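Local coordinates for RIM-binding protein, isoform F (Drosophila melanogaster, PDB 6Q9M) that probably acts as a scaffold at the presynaptic active zone, coupling synaptic vesicle recruitment to release sites, at residues Y36-G48 with H73-Q85. Numbering follows the deposited sequence.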
ATOM      1  N   TYR A  36       3.481  -2.681  24.526  1.00123.30           N
ATOM      2  CA  TYR A  36       4.810  -2.465  23.972  1.00124.19           C
ATOM      3  C   TYR A  36       4.803  -1.204  23.116  1.00116.61           C
ATOM      4  O   TYR A  36       3.751  -0.631  22.818  1.00115.09           O
ATOM      5  CB  TYR A  36       5.290  -3.677  23.150  1.00131.06           C
ATOM      6  CG  TYR A  36       4.293  -4.256  22.157  1.00130.28           C
ATOM      7  CD1 TYR A  36       3.595  -5.424  22.445  1.00134.48           C
ATOM      8  CD2 TYR A  36       4.077  -3.653  20.921  1.00126.98           C
ATOM      9  CE1 TYR A  36       2.695  -5.964  21.541  1.00135.05           C
ATOM     10  CE2 TYR A  36       3.175  -4.188  20.007  1.00126.35           C
ATOM     11  CZ  TYR A  36       2.488  -5.344  20.327  1.00131.44           C
ATOM     12  OH  TYR A  36       1.593  -5.881  19.431  1.00131.18           O
ATOM     13  N   ASN A  37       6.004  -0.767  22.735  1.00111.07           N
ATOM     14  CA  ASN A  37       6.167   0.373  21.837  1.00100.20           C
ATOM     15  C   ASN A  37       5.387   1.588  22.336  1.00 88.89           C
ATOM     16  O   ASN A  37       4.733   2.287  21.561  1.00 85.71           O
ATOM     17  CB  ASN A  37       5.732   0.011  20.409  1.00 99.18           C
ATOM     18  CG  ASN A  37       6.770  -0.812  19.660  1.00 99.09           C
ATOM     19  OD1 ASN A  37       7.964  -0.751  19.956  1.00104.75           O
ATOM     20  ND2 ASN A  37       6.314  -1.586  18.681  1.00 98.43           N
ATOM     21  N   LEU A  38       5.432   1.832  23.647  1.00 90.75           N
ATOM     22  CA  LEU A  38       4.652   2.930  24.201  1.00 94.69           C
ATOM     23  C   LEU A  38       5.172   4.272  23.693  1.00 85.29           C
ATOM     24  O   LEU A  38       6.370   4.468  23.464  1.00 84.06           O
ATOM     25  CB  LEU A  38       4.648   2.907  25.730  1.00104.71           C
ATOM     26  CG  LEU A  38       3.500   3.677  26.413  1.00107.94           C
ATOM     27  CD1 LEU A  38       2.214   3.695  25.589  1.00108.36           C
ATOM     28  CD2 LEU A  38       3.222   3.110  27.795  1.00116.35           C
ATOM     29  N   ILE A  39       4.255   5.200  23.552  1.00 72.12           N
ATOM     30  CA  ILE A  39       4.504   6.424  22.817  1.00 73.28           C
ATOM     31  C   ILE A  39       5.324   7.394  23.658  1.00 80.65           C
ATOM     32  O   ILE A  39       5.069   7.579  24.854  1.00 88.03           O
ATOM     33  CB  ILE A  39       3.163   7.029  22.397  1.00 76.82           C
ATOM     34  CG1 ILE A  39       3.351   8.436  21.902  1.00 78.44           C
ATOM     35  CG2 ILE A  39       2.187   7.021  23.560  1.00 83.92           C
ATOM     36  CD1 ILE A  39       2.127   8.911  21.354  1.00 82.76           C
ATOM     37  N   ASP A  40       6.281   8.050  23.004  1.00 80.87           N
ATOM     38  CA  ASP A  40       7.242   8.975  23.590  1.00 88.28           C
ATOM     39  C   ASP A  40       7.101  10.399  23.070  1.00 88.99           C
ATOM     40  O   ASP A  40       7.258  11.350  23.840  1.00 97.38           O
ATOM     41  CB  ASP A  40       8.666   8.457  23.319  1.00 99.16           C
ATOM     42  CG  ASP A  40       9.738   9.310  23.966  1.00111.41           C
ATOM     43  OD1 ASP A  40      10.130   8.994  25.109  1.00114.97           O
ATOM     44  OD2 ASP A  40      10.202  10.280  23.326  1.00118.00           O
ATOM     45  N   SER A  41       6.818  10.580  21.783  1.00 79.37           N
ATOM     46  CA  SER A  41       6.576  11.909  21.236  1.00 74.80           C
ATOM     47  C   SER A  41       5.781  11.749  19.947  1.00 64.91           C
ATOM     48  O   SER A  41       5.584  10.640  19.447  1.00 67.10           O
ATOM     49  CB  SER A  41       7.886  12.686  21.006  1.00 71.24           C
ATOM     50  OG  SER A  41       8.674  12.130  19.965  1.00 70.16           O
ATOM     51  N   TYR A  42       5.344  12.879  19.407  1.00 58.56           N
ATOM     52  CA  TYR A  42       4.584  12.912  18.173  1.00 58.35           C
ATOM     53  C   TYR A  42       5.349  13.680  17.100  1.00 64.82           C
ATOM     54  O   TYR A  42       6.067  14.643  17.388  1.00 69.38           O
ATOM     55  CB  TYR A  42       3.215  13.572  18.375  1.00 56.51           C
ATOM     56  CG  TYR A  42       2.325  12.920  19.388  1.00 60.36           C
ATOM     57  CD1 TYR A  42       2.358  13.296  20.731  1.00 67.48           C
ATOM     58  CD2 TYR A  42       1.434  11.936  19.009  1.00 65.81           C
ATOM     59  CE1 TYR A  42       1.527  12.690  21.665  1.00 63.75           C
ATOM     60  CE2 TYR A  42       0.596  11.337  19.927  1.00 67.29           C
ATOM     61  CZ  TYR A  42       0.646  11.711  21.253  1.00 66.98           C
ATOM     62  OH  TYR A  42      -0.189  11.079  22.148  1.00 69.09           O
ATOM     63  N   HIS A  43       5.175  13.238  15.857  1.00 55.83           N
ATOM     64  CA  HIS A  43       5.762  13.860  14.679  1.00 52.48           C
ATOM     65  C   HIS A  43       4.621  14.307  13.776  1.00 56.24           C
ATOM     66  O   HIS A  43       3.799  13.481  13.357  1.00 54.93           O
ATOM     67  CB  HIS A  43       6.665  12.887  13.925  1.00 50.92           C
ATOM     68  CG  HIS A  43       8.032  12.740  14.504  1.00 53.07           C
ATOM     69  ND1 HIS A  43       8.458  13.451  15.604  1.00 62.58           N
ATOM     70  CD2 HIS A  43       9.077  11.964  14.131  1.00 59.75           C
ATOM     71  CE1 HIS A  43       9.710  13.125  15.882  1.00 61.65           C
ATOM     72  NE2 HIS A  43      10.108  12.222  15.005  1.00 63.43           N
ATOM     73  N   VAL A  44       4.561  15.603  13.481  1.00 48.61           N
ATOM     74  CA  VAL A  44       3.525  16.155  12.616  1.00 47.34           C
ATOM     75  C   VAL A  44       4.121  16.381  11.239  1.00 52.36           C
ATOM     76  O   VAL A  44       5.154  17.050  11.103  1.00 59.89           O
ATOM     77  CB  VAL A  44       2.952  17.454  13.190  1.00 50.26           C
ATOM     78  CG1 VAL A  44       1.769  17.900  12.356  1.00 45.04           C
ATOM     79  CG2 VAL A  44       2.538  17.226  14.634  1.00 57.95           C
ATOM     80  N   TYR A  45       3.484  15.810  10.221  1.00 53.80           N
ATOM     81  CA  TYR A  45       3.926  15.923   8.838  1.00 54.67           C
ATOM     82  C   TYR A  45       2.902  16.676   8.006  1.00 56.00           C
ATOM     83  O   TYR A  45       1.694  16.585   8.245  1.00 56.17           O
ATOM     84  CB  TYR A  45       4.150  14.558   8.209  1.00 52.49           C
ATOM     85  CG  TYR A  45       5.279  13.780   8.834  1.00 54.56           C
ATOM     86  CD1 TYR A  45       5.097  13.113  10.037  1.00 58.98           C
ATOM     87  CD2 TYR A  45       6.523  13.715   8.226  1.00 49.50           C
ATOM     88  CE1 TYR A  45       6.116  12.406  10.616  1.00 61.34           C
ATOM     89  CE2 TYR A  45       7.550  13.004   8.805  1.00 58.69           C
ATOM     90  CZ  TYR A  45       7.337  12.349  10.001  1.00 61.45           C
ATOM     91  OH  TYR A  45       8.347  11.630  10.597  1.00 74.67           O
ATOM     92  N   VAL A  46       3.399  17.404   7.006  1.00 59.38           N
ATOM     93  CA  VAL A  46       2.559  18.029   5.990  1.00 55.44           C
ATOM     94  C   VAL A  46       3.144  17.653   4.635  1.00 55.43           C
ATOM     95  O   VAL A  46       4.320  17.926   4.365  1.00 63.22           O
ATOM     96  CB  VAL A  46       2.488  19.560   6.166  1.00 57.41           C
ATOM     97  CG1 VAL A  46       1.704  20.199   5.044  1.00 55.52           C
ATOM     98  CG2 VAL A  46       1.847  19.914   7.505  1.00 55.41           C
ATOM     99  N   ASP A  47       2.332  17.009   3.801  1.00 53.67           N
ATOM    100  CA  ASP A  47       2.773  16.432   2.531  1.00 55.65           C
ATOM    101  C   ASP A  47       4.109  15.713   2.682  1.00 62.29           C
ATOM    102  O   ASP A  47       5.031  15.884   1.886  1.00 70.81           O
ATOM    103  CB  ASP A  47       2.847  17.486   1.430  1.00 59.66           C
ATOM    104  CG  ASP A  47       1.635  18.408   1.418  1.00 68.43           C
ATOM    105  OD1 ASP A  47       0.536  17.947   1.793  1.00 66.73           O
ATOM    106  OD2 ASP A  47       1.783  19.595   1.042  1.00 71.90           O
ATOM    107  N   GLY A  48       4.225  14.916   3.740  1.00 62.85           N
ATOM    108  CA  GLY A  48       5.409  14.111   3.946  1.00 62.80           C
ATOM    109  C   GLY A  48       6.575  14.792   4.634  1.00 66.99           C
ATOM    110  O   GLY A  48       7.548  14.108   4.969  1.00 66.56           O
ATOM    111  N   HIS A  73      -3.669  19.829   0.999  1.00 61.07           N
ATOM    112  CA  HIS A  73      -2.569  19.281   1.782  1.00 61.42           C
ATOM    113  C   HIS A  73      -3.003  18.003   2.479  1.00 63.75           C
ATOM    114  O   HIS A  73      -4.178  17.826   2.808  1.00 65.26           O
ATOM    115  CB  HIS A  73      -2.075  20.280   2.838  1.00 54.64           C
ATOM    116  CG  HIS A  73      -1.451  21.504   2.259  1.00 61.19           C
ATOM    117  ND1 HIS A  73      -0.192  21.502   1.699  1.00 63.51           N
ATOM    118  CD2 HIS A  73      -1.922  22.765   2.127  1.00 63.91           C
ATOM    119  CE1 HIS A  73       0.091  22.713   1.256  1.00 66.67           C
ATOM    120  NE2 HIS A  73      -0.941  23.498   1.507  1.00 67.93           N
ATOM    121  N   ARG A  74      -2.028  17.134   2.743  1.00 60.16           N
ATOM    122  CA  ARG A  74      -2.232  15.962   3.579  1.00 57.18           C
ATOM    123  C   ARG A  74      -1.454  16.160   4.867  1.00 58.28           C
ATOM    124  O   ARG A  74      -0.229  16.348   4.835  1.00 58.72           O
ATOM    125  CB  ARG A  74      -1.777  14.680   2.892  1.00 49.91           C
ATOM    126  CG  ARG A  74      -1.937  13.468   3.817  1.00 49.49           C
ATOM    127  CD  ARG A  74      -1.445  12.172   3.204  1.00 49.04           C
ATOM    128  NE  ARG A  74      -2.253  11.769   2.060  1.00 51.71           N
ATOM    129  CZ  ARG A  74      -3.448  11.174   2.154  1.00 54.31           C
ATOM    130  NH1 ARG A  74      -3.991  10.926   3.333  1.00 55.85           N
ATOM    131  NH2 ARG A  74      -4.102  10.836   1.057  1.00 52.35           N
ATOM    132  N   ILE A  75      -2.163  16.142   5.989  1.00 55.24           N
ATOM    133  CA  ILE A  75      -1.542  16.243   7.301  1.00 47.96           C
ATOM    134  C   ILE A  75      -1.652  14.912   8.009  1.00 46.24           C
ATOM    135  O   ILE A  75      -2.688  14.236   7.933  1.00 57.27           O
ATOM    136  CB  ILE A  75      -2.186  17.380   8.106  1.00 53.40           C
ATOM    137  CG1 ILE A  75      -2.029  18.656   7.257  1.00 61.96           C
ATOM    138  CG2 ILE A  75      -1.544  17.464   9.520  1.00 50.64           C
ATOM    139  CD1 ILE A  75      -2.441  19.925   7.919  1.00 68.29           C
ATOM    140  N   SER A  76      -0.590  14.544   8.708  1.00 41.94           N
ATOM    141  CA  SER A  76      -0.550  13.247   9.353  1.00 51.04           C
ATOM    142  C   SER A  76       0.260  13.375  10.633  1.00 49.22           C
ATOM    143  O   SER A  76       1.118  14.253  10.739  1.00 53.49           O
ATOM    144  CB  SER A  76       0.036  12.202   8.399  1.00 54.54           C
ATOM    145  OG  SER A  76       1.444  12.374   8.323  1.00 65.49           O
ATOM    146  N   VAL A  77      -0.019  12.508  11.606  1.00 51.13           N
ATOM    147  CA  VAL A  77       0.698  12.499  12.878  1.00 44.75           C
ATOM    148  C   VAL A  77       1.185  11.089  13.180  1.00 55.03           C
ATOM    149  O   VAL A  77       0.441  10.107  13.031  1.00 52.80           O
ATOM    150  CB  VAL A  77      -0.184  13.021  14.036  1.00 42.51           C
ATOM    151  CG1 VAL A  77       0.622  13.079  15.336  1.00 41.86           C
ATOM    152  CG2 VAL A  77      -0.772  14.403  13.706  1.00 42.14           C
ATOM    153  N   ARG A  78       2.434  10.993  13.620  1.00 50.82           N
ATOM    154  CA  ARG A  78       3.074   9.720  13.897  1.00 47.77           C
ATOM    155  C   ARG A  78       3.467   9.646  15.357  1.00 59.07           C
ATOM    156  O   ARG A  78       4.021  10.607  15.909  1.00 58.09           O
ATOM    157  CB  ARG A  78       4.321   9.533  13.039  1.00 45.16           C
ATOM    158  CG  ARG A  78       4.044   9.428  11.563  1.00 45.04           C
ATOM    159  CD  ARG A  78       5.250   8.894  10.823  1.00 47.47           C
ATOM    160  NE  ARG A  78       5.327   9.507   9.507  1.00 61.71           N
ATOM    161  CZ  ARG A  78       6.289   9.282   8.622  1.00 68.02           C
ATOM    162  NH1 ARG A  78       7.274   8.436   8.908  1.00 72.34           N
ATOM    163  NH2 ARG A  78       6.253   9.906   7.449  1.00 61.06           N
ATOM    164  N   SER A  79       3.180   8.498  15.967  1.00 58.20           N
ATOM    165  CA  SER A  79       3.685   8.181  17.290  1.00 54.95           C
ATOM    166  C   SER A  79       5.155   7.822  17.183  1.00 61.62           C
ATOM    167  O   SER A  79       5.557   7.084  16.286  1.00 64.26           O
ATOM    168  CB  SER A  79       2.921   6.997  17.885  1.00 56.40           C
ATOM    169  OG  SER A  79       1.601   7.342  18.256  1.00 58.86           O
ATOM    170  N   VAL A  80       5.955   8.307  18.121  1.00 62.91           N
ATOM    171  CA  VAL A  80       7.372   7.973  18.179  1.00 64.44           C
ATOM    172  C   VAL A  80       7.638   7.318  19.523  1.00 72.34           C
ATOM    173  O   VAL A  80       7.203   7.832  20.560  1.00 74.59           O
ATOM    174  CB  VAL A  80       8.268   9.207  17.984  1.00 64.74           C
ATOM    175  CG1 VAL A  80       9.721   8.784  17.939  1.00 73.62           C
ATOM    176  CG2 VAL A  80       7.897   9.939  16.696  1.00 59.67           C
ATOM    177  N   THR A  81       8.293   6.158  19.495  1.00 70.82           N
ATOM    178  CA  THR A  81       8.667   5.454  20.709  1.00 66.82           C
ATOM    179  C   THR A  81      10.058   5.922  21.147  1.00 87.23           C
ATOM    180  O   THR A  81      10.720   6.700  20.457  1.00 84.98           O
ATOM    181  CB  THR A  81       8.626   3.944  20.487  1.00 75.94           C
ATOM    182  OG1 THR A  81       9.685   3.574  19.603  1.00 78.29           O
ATOM    183  CG2 THR A  81       7.298   3.524  19.864  1.00 65.46           C
ATOM    184  N   GLN A  82      10.537   5.412  22.286  1.00 84.88           N
ATOM    185  CA  GLN A  82      11.886   5.771  22.707  1.00 88.66           C
ATOM    186  C   GLN A  82      12.938   5.207  21.760  1.00100.18           C
ATOM    187  O   GLN A  82      13.919   5.894  21.450  1.00110.54           O
ATOM    188  CB  GLN A  82      12.155   5.302  24.139  1.00 97.54           C
ATOM    189  CG  GLN A  82      13.481   5.819  24.692  1.00 94.01           C
ATOM    190  CD  GLN A  82      13.625   5.605  26.186  1.00104.12           C
ATOM    191  OE1 GLN A  82      13.000   4.713  26.755  1.00102.73           O
ATOM    192  NE2 GLN A  82      14.450   6.430  26.829  1.00106.70           N
ATOM    193  N   ASN A  83      12.768   3.961  21.296  1.00100.42           N
ATOM    194  CA  ASN A  83      13.707   3.431  20.307  1.00104.66           C
ATOM    195  C   ASN A  83      13.623   4.152  18.963  1.00 97.27           C
ATOM    196  O   ASN A  83      14.354   3.782  18.039  1.00 82.70           O
ATOM    197  CB  ASN A  83      13.538   1.914  20.124  1.00110.82           C
ATOM    198  CG  ASN A  83      12.088   1.466  20.118  1.00110.72           C
ATOM    199  OD1 ASN A  83      11.228   2.119  19.530  1.00 98.90           O
ATOM    200  ND2 ASN A  83      11.818   0.331  20.754  1.00120.73           N
ATOM    201  N   ARG A  84      12.745   5.147  18.841  1.00 91.08           N
ATOM    202  CA  ARG A  84      12.496   5.977  17.650  1.00 93.98           C
ATOM    203  C   ARG A  84      11.680   5.233  16.596  1.00 85.39           C
ATOM    204  O   ARG A  84      11.634   5.685  15.439  1.00 84.24           O
ATOM    205  CB  ARG A  84      13.779   6.538  17.021  1.00 99.30           C
ATOM    206  CG  ARG A  84      14.753   7.197  18.016  1.00108.81           C
ATOM    207  CD  ARG A  84      14.119   8.340  18.803  1.00111.58           C
ATOM    208  NE  ARG A  84      13.923   9.534  17.985  1.00113.35           N
ATOM    209  CZ  ARG A  84      13.207  10.592  18.360  1.00115.85           C
ATOM    210  NH1 ARG A  84      12.628  10.622  19.556  1.00115.89           N
ATOM    211  NH2 ARG A  84      13.082  11.630  17.540  1.00114.67           N
ATOM    212  N   GLN A  85      11.050   4.109  16.942  1.00 80.06           N
ATOM    213  CA  GLN A  85      10.099   3.488  16.031  1.00 79.49           C
ATOM    214  C   GLN A  85       8.820   4.322  15.960  1.00 77.70           C
ATOM    215  O   GLN A  85       8.421   4.969  16.931  1.00 85.65           O
ATOM    216  CB  GLN A  85       9.749   2.077  16.510  1.00 83.04           C
ATOM    217  CG  GLN A  85      10.646   0.966  15.993  1.00 97.32           C
ATOM    218  CD  GLN A  85      10.111  -0.422  16.351  1.00113.26           C
ATOM    219  OE1 GLN A  85      10.050  -0.791  17.527  1.00120.77           O
ATOM    220  NE2 GLN A  85       9.728  -1.197  15.335  1.00114.06           N
TER
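Tyr45 and Arg78, on the same face of an antiparallel strand pair, both hold CG anti to the carbonyl carbon (chi1 -65°); with a bend at chi3 of Arg78 this lays the guanidinium flat on the phenol ring, planes 16° apart, Arg78 CZ 3.9 Å from the Tyr45 ring centroid in a cation-pi contact. Arg78 NE lies over that ring face, 3.2 Å from Tyr45 CE1, and forms a salt bridge with Asp89, which also accepts from Ser76 OG. Replacing Tyr45 by an alanine would remove this ring and is likely to leave the guanidinium without its stacked partner, still bridged to Asp89 but freer to turn. On the same face Val80 CG2 sits over the centre of the His43 imidazole, a CH-pi contact 3.4 Å from the ring centroid. Backbone bonds pair Tyr45 with Ser76 and His43 with Arg78; Asp40 N and Ser41 N both donate to Val80 O, a classic beta bulge. At the other end Asp47 OD2, through its syn lone pair, takes His73 ND1 in the imidazole plane at 2.8 Å, while Asp47 OD1 accepts from Arg74 N. On the reverse face Val46 CG2 packs against Ile75 CG1 (4.1 Å), and Val44 and Ile75 reach strand 23-29 in the fibronectin type III sandwich core, where Tyr42 meets Trp28 edge-to-face. Strands 39-46 and 73-81 form the centre of a four-stranded antiparallel sheet, flanked by 49-55 and 93-96.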